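Side-chain contacts in isoprenyl transferase (Campylobacter jejuni, PDB 3UGS), which probably condenses isopentenyl diphosphate with allylic pyrophosphates to build long cis-polyprenyl diphosphates, working as a magnesium-dependent homodimer: residues A[45-50]-A[123-128]; A[154-159]-A[185-190]; A[168-173]-A[219-224]. All coordinates share one frame; numbering follows the deposited sequence.

Contact 1: A[45-50]-A[123-128]; sequences VCMEEN and CDALCV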
ATOM      1  N   VAL A  45     -25.390  -3.470   2.367  1.00 31.87           N
ATOM      2  CA  VAL A  45     -24.691  -4.512   1.548  1.00 32.64           C
ATOM      3  C   VAL A  45     -23.647  -5.292   2.388  1.00 32.48           C
ATOM      4  O   VAL A  45     -23.472  -6.491   2.304  1.00 32.22           O
ATOM      5  CB  VAL A  45     -23.997  -3.923   0.309  1.00 32.11           C
ATOM      6  CG1 VAL A  45     -23.057  -4.958  -0.301  1.00 31.01           C
ATOM      7  CG2 VAL A  45     -25.024  -3.505  -0.719  1.00 31.34           C
ATOM      8  N   CYS A  46     -22.968  -4.554   3.235  1.00 34.16           N
ATOM      9  CA  CYS A  46     -21.978  -5.143   4.157  1.00 31.18           C
ATOM     10  C   CYS A  46     -22.580  -6.165   5.080  1.00 31.37           C
ATOM     11  O   CYS A  46     -22.010  -7.227   5.322  1.00 29.52           O
ATOM     12  CB  CYS A  46     -21.278  -4.066   4.987  1.00 32.18           C
ATOM     13  SG  CYS A  46     -20.021  -3.143   4.040  1.00 30.75           S
ATOM     14  N   MET A  47     -23.724  -5.794   5.629  1.00 32.05           N
ATOM     15  CA  MET A  47     -24.495  -6.688   6.547  1.00 36.04           C
ATOM     16  C   MET A  47     -24.990  -7.952   5.822  1.00 35.65           C
ATOM     17  O   MET A  47     -24.761  -9.089   6.234  1.00 32.57           O
ATOM     18  CB  MET A  47     -25.693  -5.957   7.183  1.00 37.97           C
ATOM     19  CG  MET A  47     -25.253  -4.931   8.229  1.00 41.03           C
ATOM     20  SD  MET A  47     -26.481  -3.728   8.751  1.00 44.45           S
ATOM     21  CE  MET A  47     -26.470  -4.047  10.515  1.00 40.74           C
ATOM     22  N   GLU A  48     -25.646  -7.701   4.706  1.00 36.90           N
ATOM     23  CA  GLU A  48     -26.209  -8.778   3.844  1.00 38.83           C
ATOM     24  C   GLU A  48     -25.104  -9.738   3.421  1.00 38.13           C
ATOM     25  O   GLU A  48     -25.318 -10.936   3.297  1.00 40.77           O
ATOM     26  CB  GLU A  48     -26.895  -8.215   2.583  1.00 38.42           C
ATOM     27  CG  GLU A  48     -28.133  -7.380   2.883  1.00 37.84           C
ATOM     28  CD  GLU A  48     -28.721  -6.706   1.642  1.00 40.76           C
ATOM     29  OE1 GLU A  48     -28.362  -7.093   0.506  1.00 41.50           O
ATOM     30  OE2 GLU A  48     -29.540  -5.769   1.804  1.00 40.54           O
ATOM     31  N   GLU A  49     -23.919  -9.177   3.239  1.00 35.50           N
ATOM     32  CA  GLU A  49     -22.718  -9.945   2.767  1.00 34.93           C
ATOM     33  C   GLU A  49     -21.799 -10.491   3.849  1.00 32.29           C
ATOM     34  O   GLU A  49     -20.788 -11.117   3.579  1.00 32.19           O
ATOM     35  CB  GLU A  49     -21.902  -9.109   1.802  1.00 35.77           C
ATOM     36  CG  GLU A  49     -22.641  -8.873   0.478  1.00 39.69           C
ATOM     37  CD  GLU A  49     -22.596 -10.075  -0.466  1.00 43.48           C
ATOM     38  OE1 GLU A  49     -22.478  -9.824  -1.686  1.00 52.75           O
ATOM     39  OE2 GLU A  49     -22.643 -11.255  -0.018  1.00 40.03           O
ATOM     40  N   ASN A  50     -22.175 -10.252   5.084  1.00 32.69           N
ATOM     41  CA  ASN A  50     -21.325 -10.631   6.234  1.00 34.18           C
ATOM     42  C   ASN A  50     -19.899 -10.014   6.208  1.00 30.72           C
ATOM     43  O   ASN A  50     -18.904 -10.636   6.528  1.00 28.58           O
ATOM     44  CB  ASN A  50     -21.235 -12.157   6.363  1.00 39.02           C
ATOM     45  CG  ASN A  50     -20.758 -12.600   7.736  1.00 44.40           C
ATOM     46  OD1 ASN A  50     -21.108 -11.995   8.750  1.00 51.77           O
ATOM     47  ND2 ASN A  50     -19.954 -13.653   7.776  1.00 47.14           N
ATOM     48  N   CYS A 123     -22.346  -2.363  19.714  1.00 38.74           N
ATOM     49  CA  CYS A 123     -23.077  -2.739  18.487  1.00 39.26           C
ATOM     50  C   CYS A 123     -22.367  -3.875  17.733  1.00 37.45           C
ATOM     51  O   CYS A 123     -21.189  -3.851  17.486  1.00 39.62           O
ATOM     52  CB  CYS A 123     -23.368  -1.540  17.588  1.00 38.91           C
ATOM     53  SG  CYS A 123     -24.575  -0.423  18.330  1.00 39.12           S
ATOM     54  N   ASP A 124     -23.160  -4.870  17.422  1.00 36.71           N
ATOM     55  CA  ASP A 124     -22.713  -6.213  16.940  1.00 38.90           C
ATOM     56  C   ASP A 124     -22.628  -6.425  15.422  1.00 35.25           C
ATOM     57  O   ASP A 124     -21.962  -7.294  14.951  1.00 33.74           O
ATOM     58  CB  ASP A 124     -23.744  -7.272  17.453  1.00 39.80           C
ATOM     59  CG  ASP A 124     -23.092  -8.411  18.185  1.00 42.88           C
ATOM     60  OD1 ASP A 124     -21.873  -8.589  18.023  1.00 53.42           O
ATOM     61  OD2 ASP A 124     -23.776  -9.125  18.938  1.00 47.84           O
ATOM     62  N   ALA A 125     -23.438  -5.695  14.689  1.00 33.08           N
ATOM     63  CA  ALA A 125     -23.819  -6.078  13.288  1.00 32.56           C
ATOM     64  C   ALA A 125     -22.861  -5.609  12.178  1.00 34.14           C
ATOM     65  O   ALA A 125     -22.675  -6.267  11.152  1.00 34.17           O
ATOM     66  CB  ALA A 125     -25.228  -5.566  12.969  1.00 30.02           C
ATOM     67  N   LEU A 126     -22.323  -4.418  12.389  1.00 33.61           N
ATOM     68  CA  LEU A 126     -21.306  -3.836  11.523  1.00 30.85           C
ATOM     69  C   LEU A 126     -20.463  -2.866  12.324  1.00 33.49           C
ATOM     70  O   LEU A 126     -20.985  -2.127  13.184  1.00 35.24           O
ATOM     71  CB  LEU A 126     -21.932  -3.107  10.335  1.00 29.22           C
ATOM     72  CG  LEU A 126     -20.988  -2.441   9.353  1.00 27.36           C
ATOM     73  CD1 LEU A 126     -20.062  -3.479   8.742  1.00 27.74           C
ATOM     74  CD2 LEU A 126     -21.752  -1.701   8.271  1.00 25.87           C
ATOM     75  N   CYS A 127     -19.172  -2.862  12.008  1.00 30.70           N
ATOM     76  CA  CYS A 127     -18.218  -1.952  12.621  1.00 30.05           C
ATOM     77  C   CYS A 127     -17.634  -0.970  11.586  1.00 30.12           C
ATOM     78  O   CYS A 127     -16.881  -1.343  10.722  1.00 28.29           O
ATOM     79  CB  CYS A 127     -17.116  -2.701  13.333  1.00 32.03           C
ATOM     80  SG  CYS A 127     -15.964  -1.555  14.156  1.00 39.33           S
ATOM     81  N   VAL A 128     -18.036   0.290  11.705  1.00 29.16           N
ATOM     82  CA  VAL A 128     -17.576   1.357  10.836  1.00 27.20           C
ATOM     83  C   VAL A 128     -16.352   2.060  11.427  1.00 28.80           C
ATOM     84  O   VAL A 128     -16.412   2.816  12.423  1.00 29.67           O
ATOM     85  CB  VAL A 128     -18.656   2.383  10.541  1.00 28.57           C
ATOM     86  CG1 VAL A 128     -18.067   3.510   9.687  1.00 27.06           C
ATOM     87  CG2 VAL A 128     -19.843   1.727   9.854  1.00 25.07           C
TER
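M47 and L126 mark the closest backbone approach here, with M47 CA 6.6 Å from L126 CA where the last turn of helix 34-48 passes the start of strand 126-134. This is helix-on-sheet packing in the cis-prenyl transferase fold, whose parallel sheet places strand 126-134 between strands 94-99 and 53-60. The contact is entirely apolar and small, burying 183 Å² over both sides. C46 and L126 form its inner, buried half, and both CB atoms are directed at the opposite segment. A chi1 of 180° points the L126 fork away from its own amide nitrogen and turns it to the helix. Both methyls of L126 face C46 CB, L126 CD1 at 4.0 Å and L126 CD2 at 4.1 Å, so the leucine meets the base of the cysteine and not its sulfur. L54 of strand 53-60 also packs on C46 and widens this apolar patch. M47 supplies the outer half. Its CG lies 4.3 Å from L126 CB, and its methyl is modelled near A125, although that position is doubtful. Immediately past these residues the helix ends in a Schellman motif, in which N50 takes a positive phi (57°). On the outer side of the helix, helix 206-218 lies alongside, with K206 and K210 in salt bridges to E48. E49 N still makes an ordinary helical bond to V45 O at 2.9 Å, whereas N50 N turns back to M47 O at 3.1 Å, the bond of the Schellman turn.

Contact 2: A[154-159]-A[185-190]; sequences LNEENL and LLWQCS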
ATOM      1  N   LEU A 154      10.055  -6.147  18.946  1.00 27.74           N
ATOM      2  CA  LEU A 154       9.656  -5.388  17.768  1.00 26.47           C
ATOM      3  C   LEU A 154       9.694  -6.306  16.553  1.00 25.98           C
ATOM      4  O   LEU A 154      10.707  -6.565  15.957  1.00 24.23           O
ATOM      5  CB  LEU A 154      10.539  -4.171  17.597  1.00 26.66           C
ATOM      6  CG  LEU A 154      10.044  -3.104  16.626  1.00 29.28           C
ATOM      7  CD1 LEU A 154       8.614  -2.623  16.904  1.00 26.72           C
ATOM      8  CD2 LEU A 154      10.993  -1.906  16.634  1.00 27.31           C
ATOM      9  N   ASN A 155       8.537  -6.838  16.243  1.00 25.78           N
ATOM     10  CA  ASN A 155       8.385  -7.761  15.129  1.00 24.25           C
ATOM     11  C   ASN A 155       7.065  -7.493  14.392  1.00 22.95           C
ATOM     12  O   ASN A 155       6.292  -6.646  14.793  1.00 21.67           O
ATOM     13  CB  ASN A 155       8.558  -9.211  15.593  1.00 23.72           C
ATOM     14  CG  ASN A 155       7.435  -9.704  16.512  1.00 24.92           C
ATOM     15  OD1 ASN A 155       6.335  -9.144  16.596  1.00 24.85           O
ATOM     16  ND2 ASN A 155       7.717 -10.777  17.192  1.00 23.29           N
ATOM     17  N   GLU A 156       6.822  -8.229  13.331  1.00 21.90           N
ATOM     18  CA  GLU A 156       5.599  -8.035  12.520  1.00 21.77           C
ATOM     19  C   GLU A 156       4.294  -8.249  13.263  1.00 22.11           C
ATOM     20  O   GLU A 156       3.352  -7.479  13.101  1.00 20.21           O
ATOM     21  CB  GLU A 156       5.613  -8.932  11.281  1.00 21.89           C
ATOM     22  CG  GLU A 156       6.277  -8.248  10.103  1.00 24.28           C
ATOM     23  CD  GLU A 156       6.406  -9.127   8.854  1.00 24.87           C
ATOM     24  OE1 GLU A 156       5.372  -9.530   8.266  1.00 22.86           O
ATOM     25  OE2 GLU A 156       7.559  -9.396   8.453  1.00 22.55           O
ATOM     26  N   GLU A 157       4.239  -9.327  14.035  1.00 21.54           N
ATOM     27  CA  GLU A 157       3.025  -9.689  14.740  1.00 22.29           C
ATOM     28  C   GLU A 157       2.691  -8.683  15.804  1.00 22.36           C
ATOM     29  O   GLU A 157       1.558  -8.250  15.925  1.00 21.64           O
ATOM     30  CB  GLU A 157       3.128 -11.052  15.345  1.00 25.43           C
ATOM     31  CG  GLU A 157       3.450 -12.141  14.314  1.00 29.26           C
ATOM     32  CD  GLU A 157       4.957 -12.276  13.969  1.00 33.77           C
ATOM     33  OE1 GLU A 157       5.767 -11.322  14.151  1.00 31.22           O
ATOM     34  OE2 GLU A 157       5.336 -13.359  13.469  1.00 40.27           O
ATOM     35  N   ASN A 158       3.694  -8.281  16.549  1.00 21.26           N
ATOM     36  CA  ASN A 158       3.449  -7.337  17.621  1.00 22.30           C
ATOM     37  C   ASN A 158       3.036  -5.968  17.136  1.00 22.20           C
ATOM     38  O   ASN A 158       2.216  -5.310  17.726  1.00 21.95           O
ATOM     39  CB  ASN A 158       4.640  -7.237  18.568  1.00 23.91           C
ATOM     40  CG  ASN A 158       4.704  -8.417  19.551  1.00 23.72           C
ATOM     41  OD1 ASN A 158       3.678  -8.917  19.983  1.00 26.06           O
ATOM     42  ND2 ASN A 158       5.908  -8.849  19.902  1.00 22.31           N
ATOM     43  N   LEU A 159       3.618  -5.539  16.033  1.00 22.02           N
ATOM     44  CA  LEU A 159       3.294  -4.240  15.464  1.00 21.44           C
ATOM     45  C   LEU A 159       1.877  -4.266  14.905  1.00 21.81           C
ATOM     46  O   LEU A 159       1.105  -3.366  15.091  1.00 22.05           O
ATOM     47  CB  LEU A 159       4.316  -3.874  14.412  1.00 23.27           C
ATOM     48  CG  LEU A 159       4.236  -2.666  13.467  1.00 24.25           C
ATOM     49  CD1 LEU A 159       3.023  -2.671  12.543  1.00 23.13           C
ATOM     50  CD2 LEU A 159       4.314  -1.394  14.262  1.00 22.86           C
ATOM     51  N   LEU A 185      -4.153   3.003   5.286  1.00 22.50           N
ATOM     52  CA  LEU A 185      -4.042   1.591   5.742  1.00 20.93           C
ATOM     53  C   LEU A 185      -2.988   0.747   4.983  1.00 21.39           C
ATOM     54  O   LEU A 185      -3.175  -0.419   4.598  1.00 21.55           O
ATOM     55  CB  LEU A 185      -5.376   0.902   5.559  1.00 20.89           C
ATOM     56  CG  LEU A 185      -6.563   1.529   6.320  1.00 21.61           C
ATOM     57  CD1 LEU A 185      -7.855   0.826   5.910  1.00 20.10           C
ATOM     58  CD2 LEU A 185      -6.318   1.496   7.837  1.00 20.75           C
ATOM     59  N   LEU A 186      -1.844   1.348   4.782  1.00 20.87           N
ATOM     60  CA  LEU A 186      -0.766   0.674   4.006  1.00 19.52           C
ATOM     61  C   LEU A 186      -0.372  -0.704   4.564  1.00 18.96           C
ATOM     62  O   LEU A 186      -0.208  -1.702   3.854  1.00 19.12           O
ATOM     63  CB  LEU A 186       0.441   1.580   3.883  1.00 18.75           C
ATOM     64  CG  LEU A 186       0.143   2.882   3.088  1.00 19.50           C
ATOM     65  CD1 LEU A 186       1.317   3.893   3.168  1.00 19.44           C
ATOM     66  CD2 LEU A 186      -0.227   2.576   1.633  1.00 17.77           C
ATOM     67  N   TRP A 187      -0.169  -0.741   5.857  1.00 18.76           N
ATOM     68  CA  TRP A 187       0.279  -1.989   6.502  1.00 18.32           C
ATOM     69  C   TRP A 187      -0.734  -3.113   6.310  1.00 18.24           C
ATOM     70  O   TRP A 187      -0.434  -4.240   5.897  1.00 18.02           O
ATOM     71  CB  TRP A 187       0.547  -1.767   7.975  1.00 18.86           C
ATOM     72  CG  TRP A 187       1.030  -2.991   8.703  1.00 18.17           C
ATOM     73  CD1 TRP A 187       0.294  -4.061   9.142  1.00 17.81           C
ATOM     74  CD2 TRP A 187       2.398  -3.273   9.109  1.00 18.63           C
ATOM     75  NE1 TRP A 187       1.102  -4.958   9.771  1.00 18.71           N
ATOM     76  CE2 TRP A 187       2.361  -4.522   9.799  1.00 18.25           C
ATOM     77  CE3 TRP A 187       3.605  -2.590   9.001  1.00 18.30           C
ATOM     78  CZ2 TRP A 187       3.474  -5.072  10.332  1.00 19.71           C
ATOM     79  CZ3 TRP A 187       4.719  -3.154   9.505  1.00 19.01           C
ATOM     80  CH2 TRP A 187       4.664  -4.375  10.180  1.00 20.26           C
ATOM     81  N   GLN A 188      -1.960  -2.759   6.609  1.00 18.83           N
ATOM     82  CA  GLN A 188      -3.124  -3.658   6.507  1.00 18.03           C
ATOM     83  C   GLN A 188      -3.376  -4.163   5.059  1.00 18.81           C
ATOM     84  O   GLN A 188      -3.906  -5.253   4.807  1.00 17.10           O
ATOM     85  CB  GLN A 188      -4.356  -2.991   7.057  1.00 17.74           C
ATOM     86  CG  GLN A 188      -4.312  -2.675   8.546  1.00 17.35           C
ATOM     87  CD  GLN A 188      -3.787  -1.249   8.802  1.00 17.37           C
ATOM     88  OE1 GLN A 188      -3.190  -0.642   7.914  1.00 15.93           O
ATOM     89  NE2 GLN A 188      -4.036  -0.707  10.013  1.00 16.39           N
ATOM     90  N   CYS A 189      -2.934  -3.359   4.117  1.00 19.57           N
ATOM     91  CA  CYS A 189      -3.199  -3.611   2.697  1.00 20.86           C
ATOM     92  C   CYS A 189      -2.122  -4.426   1.997  1.00 21.82           C
ATOM     93  O   CYS A 189      -2.140  -4.580   0.787  1.00 23.77           O
ATOM     94  CB  CYS A 189      -3.413  -2.281   1.947  1.00 22.39           C
ATOM     95  SG  CYS A 189      -5.090  -1.559   2.178  1.00 23.58           S
ATOM     96  N   SER A 190      -1.166  -4.940   2.750  1.00 22.17           N
ATOM     97  CA  SER A 190       0.006  -5.583   2.116  1.00 23.35           C
ATOM     98  C   SER A 190      -0.428  -6.564   1.044  1.00 24.79           C
ATOM     99  O   SER A 190       0.112  -6.568  -0.075  1.00 24.73           O
ATOM    100  CB  SER A 190       0.936  -6.288   3.111  1.00 23.99           C
ATOM    101  OG  SER A 190       0.229  -7.161   3.926  1.00 26.18           O
TER
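L159 lies over one face of the W187 indole, and the E156 carbonyl approaches the edge of the same ring. A chi1 of 172° sends the leucine branch out from the helix to the tryptophan. The L159 methyl CD1 lies over the six-membered ring in a CH-pi manner, although it is modelled too close for its exact position to be trusted. L159 CG, 3.7 Å from W187 CH2, is the sounder measure of the packing. W187 is likewise extended (chi1 -179°), which carries the benzo end of the indole across to the first turn of helix 156-161. There E156 O comes near the ring plane, 3.7 Å from W187 CZ2, while CG alone of the E156 side chain approaches the ring, 4.2 Å from W187 CH2.

The T160 hydroxyl joins W187 NE1 to the backbone carbonyl of E156, being hydrogen-bonded to both, which would restrain the rotation of the indole relative to the helix. The turn is itself capped by N155, whose OD1 accepts from N158 N at 2.8 Å, nearly in line with the carbonyl bond. I140 and A143 of helix 136-149 pack on W187 and L159 respectively, and W187 O is bonded to R137 of the second subunit. The arrangement is thus a buried tryptophan docked on an asparagine N-capped helix start, at the homodimer interface.

Contact 3: A[168-173]-A[219-224]; sequences DVDLML and RERTFG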
ATOM      1  N   ASP A 168      -6.429  -6.976   8.837  1.00 22.05           N
ATOM      2  CA  ASP A 168      -6.021  -6.942   7.399  1.00 21.60           C
ATOM      3  C   ASP A 168      -7.243  -6.539   6.550  1.00 21.63           C
ATOM      4  O   ASP A 168      -8.395  -6.882   6.824  1.00 20.96           O
ATOM      5  CB  ASP A 168      -5.479  -8.268   6.850  1.00 21.57           C
ATOM      6  CG  ASP A 168      -4.101  -8.673   7.411  1.00 23.30           C
ATOM      7  OD1 ASP A 168      -3.325  -7.812   7.882  1.00 23.52           O
ATOM      8  OD2 ASP A 168      -3.789  -9.901   7.368  1.00 24.05           O
ATOM      9  N   VAL A 169      -6.946  -5.712   5.568  1.00 20.52           N
ATOM     10  CA  VAL A 169      -7.910  -5.307   4.541  1.00 19.98           C
ATOM     11  C   VAL A 169      -7.946  -6.418   3.501  1.00 21.08           C
ATOM     12  O   VAL A 169      -6.931  -6.870   2.995  1.00 20.69           O
ATOM     13  CB  VAL A 169      -7.536  -3.973   3.848  1.00 19.95           C
ATOM     14  CG1 VAL A 169      -8.366  -3.764   2.574  1.00 20.13           C
ATOM     15  CG2 VAL A 169      -7.637  -2.802   4.832  1.00 18.51           C
ATOM     16  N   ASP A 170      -9.135  -6.890   3.236  1.00 21.93           N
ATOM     17  CA  ASP A 170      -9.370  -7.892   2.154  1.00 22.35           C
ATOM     18  C   ASP A 170      -9.578  -7.243   0.829  1.00 21.73           C
ATOM     19  O   ASP A 170      -8.982  -7.621  -0.179  1.00 20.66           O
ATOM     20  CB  ASP A 170     -10.563  -8.760   2.489  1.00 23.53           C
ATOM     21  CG  ASP A 170     -10.355  -9.495   3.820  1.00 26.90           C
ATOM     22  OD1 ASP A 170      -9.338 -10.254   3.950  1.00 26.74           O
ATOM     23  OD2 ASP A 170     -11.192  -9.295   4.735  1.00 28.02           O
ATOM     24  N   LEU A 171     -10.431  -6.228   0.866  1.00 22.89           N
ATOM     25  CA  LEU A 171     -10.721  -5.376  -0.317  1.00 22.90           C
ATOM     26  C   LEU A 171     -10.590  -3.876  -0.075  1.00 23.32           C
ATOM     27  O   LEU A 171     -11.241  -3.292   0.780  1.00 23.66           O
ATOM     28  CB  LEU A 171     -12.096  -5.671  -0.889  1.00 22.88           C
ATOM     29  CG  LEU A 171     -12.361  -4.943  -2.205  1.00 24.37           C
ATOM     30  CD1 LEU A 171     -11.357  -5.318  -3.281  1.00 26.13           C
ATOM     31  CD2 LEU A 171     -13.771  -5.187  -2.701  1.00 26.31           C
ATOM     32  N   MET A 172      -9.726  -3.285  -0.871  1.00 24.04           N
ATOM     33  CA  MET A 172      -9.535  -1.832  -0.929  1.00 24.57           C
ATOM     34  C   MET A 172     -10.197  -1.288  -2.200  1.00 25.65           C
ATOM     35  O   MET A 172      -9.706  -1.452  -3.302  1.00 25.65           O
ATOM     36  CB  MET A 172      -8.058  -1.447  -0.884  1.00 25.24           C
ATOM     37  CG  MET A 172      -7.775   0.038  -1.036  1.00 26.83           C
ATOM     38  SD  MET A 172      -8.363   1.041   0.337  1.00 31.69           S
ATOM     39  CE  MET A 172      -7.116   0.870   1.586  1.00 27.34           C
ATOM     40  N   LEU A 173     -11.306  -0.605  -1.979  1.00 24.99           N
ATOM     41  CA  LEU A 173     -12.092   0.009  -3.030  1.00 25.13           C
ATOM     42  C   LEU A 173     -11.873   1.533  -3.133  1.00 26.82           C
ATOM     43  O   LEU A 173     -12.132   2.307  -2.231  1.00 25.08           O
ATOM     44  CB  LEU A 173     -13.575  -0.316  -2.839  1.00 26.65           C
ATOM     45  CG  LEU A 173     -14.573   0.291  -3.836  1.00 27.26           C
ATOM     46  CD1 LEU A 173     -14.570  -0.421  -5.192  1.00 27.35           C
ATOM     47  CD2 LEU A 173     -15.961   0.228  -3.224  1.00 28.05           C
ATOM     48  N   ARG A 219     -11.554 -14.028  -7.155  1.00 38.89           N
ATOM     49  CA  ARG A 219     -10.168 -13.675  -7.513  1.00 38.46           C
ATOM     50  C   ARG A 219      -9.244 -14.664  -6.823  1.00 36.16           C
ATOM     51  O   ARG A 219      -9.524 -15.078  -5.709  1.00 37.21           O
ATOM     52  CB  ARG A 219      -9.786 -12.266  -7.034  1.00 43.65           C
ATOM     53  CG  ARG A 219      -9.942 -11.158  -8.066  1.00 43.62           C
ATOM     54  CD  ARG A 219      -9.483  -9.822  -7.474  1.00 42.33           C
ATOM     55  NE  ARG A 219     -10.094  -8.688  -8.165  1.00 46.06           N
ATOM     56  CZ  ARG A 219      -9.897  -7.406  -7.855  1.00 49.32           C
ATOM     57  NH1 ARG A 219      -9.089  -7.068  -6.876  1.00 50.27           N
ATOM     58  NH2 ARG A 219     -10.495  -6.448  -8.534  1.00 51.36           N
ATOM     59  N   GLU A 220      -8.132 -15.009  -7.469  1.00 33.85           N
ATOM     60  CA  GLU A 220      -7.123 -15.915  -6.816  1.00 33.39           C
ATOM     61  C   GLU A 220      -6.279 -15.158  -5.766  1.00 30.00           C
ATOM     62  O   GLU A 220      -5.533 -14.264  -6.081  1.00 29.35           O
ATOM     63  CB  GLU A 220      -6.218 -16.640  -7.822  1.00 29.44           C
ATOM     64  N   ARG A 221      -6.430 -15.528  -4.507  1.00 29.77           N
ATOM     65  CA  ARG A 221      -5.617 -14.914  -3.432  1.00 28.77           C
ATOM     66  C   ARG A 221      -4.608 -15.879  -2.904  1.00 29.26           C
ATOM     67  O   ARG A 221      -4.964 -16.835  -2.274  1.00 35.41           O
ATOM     68  CB  ARG A 221      -6.440 -14.383  -2.271  1.00 27.06           C
ATOM     69  CG  ARG A 221      -7.339 -13.247  -2.644  1.00 26.86           C
ATOM     70  CD  ARG A 221      -7.940 -12.639  -1.401  1.00 27.01           C
ATOM     71  NE  ARG A 221      -7.064 -11.640  -0.789  1.00 26.06           N
ATOM     72  CZ  ARG A 221      -7.235 -11.150   0.434  1.00 25.10           C
ATOM     73  NH1 ARG A 221      -8.223 -11.572   1.215  1.00 25.32           N
ATOM     74  NH2 ARG A 221      -6.416 -10.219   0.891  1.00 25.79           N
ATOM     75  N   THR A 222      -3.342 -15.603  -3.142  1.00 29.22           N
ATOM     76  CA  THR A 222      -2.287 -16.529  -2.697  1.00 31.13           C
ATOM     77  C   THR A 222      -1.607 -16.155  -1.410  1.00 31.02           C
ATOM     78  O   THR A 222      -0.982 -17.001  -0.754  1.00 32.37           O
ATOM     79  CB  THR A 222      -1.207 -16.712  -3.763  1.00 31.13           C
ATOM     80  OG1 THR A 222      -0.642 -15.433  -4.070  1.00 34.04           O
ATOM     81  CG2 THR A 222      -1.799 -17.344  -5.023  1.00 29.38           C
ATOM     82  N   PHE A 223      -1.702 -14.883  -1.066  1.00 31.40           N
ATOM     83  CA  PHE A 223      -0.848 -14.311   0.041  1.00 30.38           C
ATOM     84  C   PHE A 223       0.634 -14.700  -0.060  1.00 30.52           C
ATOM     85  O   PHE A 223       1.306 -14.966   0.946  1.00 30.37           O
ATOM     86  CB  PHE A 223      -1.352 -14.744   1.424  1.00 28.84           C
ATOM     87  CG  PHE A 223      -2.767 -14.345   1.674  1.00 30.34           C
ATOM     88  CD1 PHE A 223      -3.066 -13.088   2.179  1.00 30.15           C
ATOM     89  CD2 PHE A 223      -3.806 -15.200   1.331  1.00 29.51           C
ATOM     90  CE1 PHE A 223      -4.380 -12.702   2.374  1.00 27.95           C
ATOM     91  CE2 PHE A 223      -5.100 -14.826   1.537  1.00 29.11           C
ATOM     92  CZ  PHE A 223      -5.388 -13.574   2.065  1.00 29.11           C
ATOM     93  N   GLY A 224       1.138 -14.732  -1.284  1.00 30.00           N
ATOM     94  CA  GLY A 224       2.563 -15.129  -1.525  1.00 30.90           C
ATOM     95  C   GLY A 224       2.796 -16.618  -1.587  1.00 32.84           C
ATOM     96  O   GLY A 224       3.919 -17.108  -1.752  1.00 34.40           O
TER
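D170 and R221 meet in a salt bridge, with R221 NH1 3.2 Å from D170 OD1 and an N-H...O angle of 160°. The oxygen lies in the guanidinium plane, but the arginine reaches the carboxylate on its anti side and somewhat out of plane; the two flat groups are close to perpendicular. Both faces of the guanidinium are occupied. F223 CZ sits 3.4 Å above its centre, and D170 O lies 3.8 Å from the plane on the opposite face, nearer the rim. A bend at chi3 (85°) brings the arginine end into this slot.

In the next shell, R221 NH2 is bonded to Y191 O, giving the guanidinium a second anchor. D170 OD2 accepts from the backbone N atoms of K8 and H9, so the carboxylate is held on both oxygens. E193, probably a magnesium ligand, forms a salt bridge with R219. Farther out, G224 O and E220 O accept from N63 and R180 of the second subunit, so the tail reaches toward that neighbour's probable active site, and T222 touches the bound (2Z,6Z)-farnesyl monophosphate.

The bridge therefore fastens the C-terminal tail to the entry of strand 171-175, which runs between strands 9-14 and 193-197, while F216 of helix 206-218 packs against both D170 and R221.

In the fold
Contacts 1 and 3 reach the same parallel sheet at different strands, 126-134 and 171-175, with centres about 19 Å apart and no touch between them. Contact 2 lies on no strand and is the most buried, with L159 and W187 buried and E156 partly exposed; the other two are partly buried. Contacts 2 and 3 adjoin directly: Q188 O lies 3.2 Å from V169 N, a probable hydrogen bond, and the sulfur of C189 packs on V169. Chemistry follows position. Contact 1 is purely apolar carbon packing, contact 2 centres on an aromatic face, and contact 3 rests on charge. Only contacts 2 and 3 touch the second subunit, R137 of which serves both.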